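Local coordinates for 122aa long conserved hypothetical protein (Sulfolobus tokodaii, PDB 1WOL) that is of unknown function but adopts the helical HEPN fold, a family whose members are often linked to nucleotide or nucleic-acid processing, at residues 36-41 / 56-61. Residues are numbered along the deposited sequence; the frame is centred on the assembly and turned at random.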
ATOM      1  N   GLN A  36       2.415   1.370  -2.309  1.00 13.78           N
ATOM      2  CA  GLN A  36       2.599   0.659  -3.552  1.00 15.65           C
ATOM      3  C   GLN A  36       2.448  -0.807  -3.376  1.00 14.63           C
ATOM      4  O   GLN A  36       1.835  -1.467  -4.228  1.00 16.21           O
ATOM      5  CB  GLN A  36       3.963   0.939  -4.170  1.00 14.92           C
ATOM      6  CG  GLN A  36       4.082   2.406  -4.575  1.00 17.71           C
ATOM      7  CD  GLN A  36       3.312   2.607  -5.897  1.00 21.33           C
ATOM      8  OE1 GLN A  36       2.513   3.580  -5.982  1.00 29.03           O
ATOM      9  NE2 GLN A  36       3.478   1.726  -6.832  1.00 22.66           N
ATOM     10  N   CYS A  37       3.019  -1.398  -2.274  1.00 13.96           N
ATOM     11  CA  CYS A  37       2.871  -2.773  -1.974  1.00 12.96           C
ATOM     12  C   CYS A  37       1.372  -3.173  -1.924  1.00 13.81           C
ATOM     13  O   CYS A  37       1.011  -4.159  -2.584  1.00 15.78           O
ATOM     14  CB  CYS A  37       3.603  -3.051  -0.629  1.00 11.78           C
ATOM     15  SG  CYS A  37       3.213  -4.790  -0.042  1.00 14.69           S
ATOM     16  N   ALA A  38       0.620  -2.443  -1.128  1.00 13.82           N
ATOM     17  CA  ALA A  38      -0.807  -2.812  -0.945  1.00 14.97           C
ATOM     18  C   ALA A  38      -1.560  -2.702  -2.249  1.00 17.69           C
ATOM     19  O   ALA A  38      -2.358  -3.608  -2.577  1.00 18.56           O
ATOM     20  CB  ALA A  38      -1.390  -1.912   0.172  1.00 16.40           C
ATOM     21  N   GLU A  39      -1.304  -1.567  -2.954  1.00 16.95           N
ATOM     22  CA  GLU A  39      -2.021  -1.364  -4.255  1.00 18.94           C
ATOM     23  C   GLU A  39      -1.689  -2.516  -5.231  1.00 19.17           C
ATOM     24  O   GLU A  39      -2.605  -3.069  -5.868  1.00 19.84           O
ATOM     25  CB  GLU A  39      -1.613   0.022  -4.870  1.00 20.46           C
ATOM     26  CG  GLU A  39      -2.512   0.243  -6.182  1.00 26.37           C
ATOM     27  CD  GLU A  39      -2.029   1.356  -7.071  1.00 35.54           C
ATOM     28  OE1 GLU A  39      -1.265   2.262  -6.625  1.00 38.63           O
ATOM     29  OE2 GLU A  39      -2.469   1.312  -8.262  1.00 38.91           O
ATOM     30  N   LYS A  40      -0.452  -2.935  -5.412  1.00 16.50           N
ATOM     31  CA  LYS A  40      -0.112  -4.010  -6.303  1.00 16.33           C
ATOM     32  C   LYS A  40      -0.735  -5.329  -5.868  1.00 18.89           C
ATOM     33  O   LYS A  40      -1.227  -6.112  -6.699  1.00 19.42           O
ATOM     34  CB  LYS A  40       1.390  -4.101  -6.491  1.00 18.28           C
ATOM     35  CG  LYS A  40       2.101  -3.003  -7.437  1.00 18.43           C
ATOM     36  CD  LYS A  40       1.501  -1.663  -7.769  1.00 23.51           C
ATOM     37  CE  LYS A  40       2.355  -0.937  -8.768  1.00 24.46           C
ATOM     38  NZ  LYS A  40       1.588   0.237  -9.060  1.00 28.46           N
ATOM     39  N   ALA A  41      -0.689  -5.632  -4.584  1.00 16.14           N
ATOM     40  CA  ALA A  41      -1.332  -6.870  -4.081  1.00 15.71           C
ATOM     41  C   ALA A  41      -2.823  -6.895  -4.364  1.00 15.76           C
ATOM     42  O   ALA A  41      -3.237  -7.939  -4.821  1.00 17.88           O
ATOM     43  CB  ALA A  41      -1.103  -6.890  -2.553  1.00 15.29           C
ATOM     44  N   HIS A  56      -6.481   4.395  -8.156  1.00 49.73           N
ATOM     45  CA  HIS A  56      -5.333   4.003  -7.330  1.00 47.29           C
ATOM     46  C   HIS A  56      -5.717   4.029  -5.864  1.00 44.28           C
ATOM     47  O   HIS A  56      -4.870   3.937  -4.972  1.00 44.39           O
ATOM     48  CB  HIS A  56      -4.158   4.942  -7.563  1.00 49.71           C
ATOM     49  CG  HIS A  56      -3.493   4.743  -8.891  1.00 51.87           C
ATOM     50  ND1 HIS A  56      -3.554   5.679  -9.911  1.00 52.79           N
ATOM     51  CD2 HIS A  56      -2.812   3.688  -9.386  1.00 51.33           C
ATOM     52  CE1 HIS A  56      -2.936   5.198 -10.976  1.00 52.10           C
ATOM     53  NE2 HIS A  56      -2.480   3.992 -10.685  1.00 51.95           N
ATOM     54  N   SER A  57      -6.990   4.185  -5.596  1.00 39.50           N
ATOM     55  CA  SER A  57      -7.425   4.174  -4.199  1.00 36.52           C
ATOM     56  C   SER A  57      -7.516   2.699  -3.821  1.00 33.48           C
ATOM     57  O   SER A  57      -8.248   1.946  -4.468  1.00 33.88           O
ATOM     58  CB  SER A  57      -8.795   4.769  -4.085  1.00 36.64           C
ATOM     59  OG  SER A  57      -9.310   4.365  -2.826  1.00 36.56           O
ATOM     60  N   ILE A  58      -6.774   2.234  -2.787  1.00 30.27           N
ATOM     61  CA  ILE A  58      -6.848   0.849  -2.468  1.00 28.92           C
ATOM     62  C   ILE A  58      -8.241   0.510  -1.909  1.00 28.56           C
ATOM     63  O   ILE A  58      -8.789  -0.536  -2.153  1.00 29.07           O
ATOM     64  CB  ILE A  58      -5.785   0.521  -1.433  1.00 27.94           C
ATOM     65  CG1 ILE A  58      -4.439   0.765  -2.024  1.00 28.28           C
ATOM     66  CG2 ILE A  58      -5.917  -0.957  -1.012  1.00 25.58           C
ATOM     67  CD1 ILE A  58      -3.382   1.206  -0.928  1.00 25.82           C
ATOM     68  N   SER A  59      -8.788   1.443  -1.161  1.00 28.39           N
ATOM     69  CA  SER A  59     -10.087   1.273  -0.603  1.00 31.26           C
ATOM     70  C   SER A  59     -11.218   1.134  -1.649  1.00 32.76           C
ATOM     71  O   SER A  59     -12.167   0.425  -1.456  1.00 31.54           O
ATOM     72  CB  SER A  59     -10.413   2.458   0.287  1.00 31.14           C
ATOM     73  OG  SER A  59     -11.633   2.197   0.942  1.00 38.15           O
ATOM     74  N   HIS A  60     -11.095   1.833  -2.767  1.00 35.31           N
ATOM     75  CA  HIS A  60     -12.172   1.753  -3.748  1.00 36.19           C
ATOM     76  C   HIS A  60     -12.020   0.502  -4.504  1.00 34.52           C
ATOM     77  O   HIS A  60     -12.992   0.039  -5.019  1.00 36.52           O
ATOM     78  CB  HIS A  60     -12.151   2.958  -4.725  1.00 41.72           C
ATOM     79  CG  HIS A  60     -12.482   4.281  -4.080  1.00 46.69           C
ATOM     80  ND1 HIS A  60     -13.470   4.422  -3.116  1.00 49.35           N
ATOM     81  CD2 HIS A  60     -12.081   5.541  -4.394  1.00 48.91           C
ATOM     82  CE1 HIS A  60     -13.670   5.711  -2.874  1.00 50.31           C
ATOM     83  NE2 HIS A  60     -12.838   6.413  -3.636  1.00 50.98           N
ATOM     84  N   LEU A  61     -10.817  -0.094  -4.528  1.00 30.99           N
ATOM     85  CA  LEU A  61     -10.592  -1.331  -5.235  1.00 30.98           C
ATOM     86  C   LEU A  61     -11.177  -2.551  -4.513  1.00 31.56           C
ATOM     87  O   LEU A  61     -11.478  -3.557  -5.101  1.00 32.15           O
ATOM     88  CB  LEU A  61      -9.086  -1.581  -5.459  1.00 31.80           C
ATOM     89  CG  LEU A  61      -8.226  -0.758  -6.431  1.00 34.74           C
ATOM     90  CD1 LEU A  61      -6.747  -1.194  -6.319  1.00 35.30           C
ATOM     91  CD2 LEU A  61      -8.745  -1.032  -7.845  1.00 34.58           C
TER
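H56 meets E39 side chain to side chain, the carboxylate carbon lying at the edge of the imidazole in its plane and the two flat groups turned 68° apart. Which ring atom faces the carboxylate is doubtful. E39 reaches this place with CG anti to the backbone N (chi1 -175°) and an extended chain, and its OE2 also makes a salt bridge to K43, one turn further along helix 27-48. S57 is the N-cap of the short helix 58-61, its OG accepting from H60 N at 3.1 Å. D77, at the end of helix 67-77, accepts from S57 OG and from the backbone N of I58 and S59, a carboxylate suited to the first-turn N-H groups and, probably, to the partial positive charge of a helix start. I58 turns inward: its CD1 lies 3.9 Å from A38 CB, and its CG1 rests 3.9 Å from E39 CA. A38, small enough to let the isoleucine approach the helix backbone, also touches L76 and I113. One turn on, L61 brings CD1 to 4.5 Å from E39 CG and continues onto V42 and L46. Shortening E39 to an alanine would probably leave K43 without its carboxylate mate and open a gap beside L61 and H56. The chemistry thus divides the contact: aliphatic groups seat the short helix against helix 27-48 within the HEPN domain, while the buried glutamate carries its charge to the histidine edge, where K43 is likely to offset it.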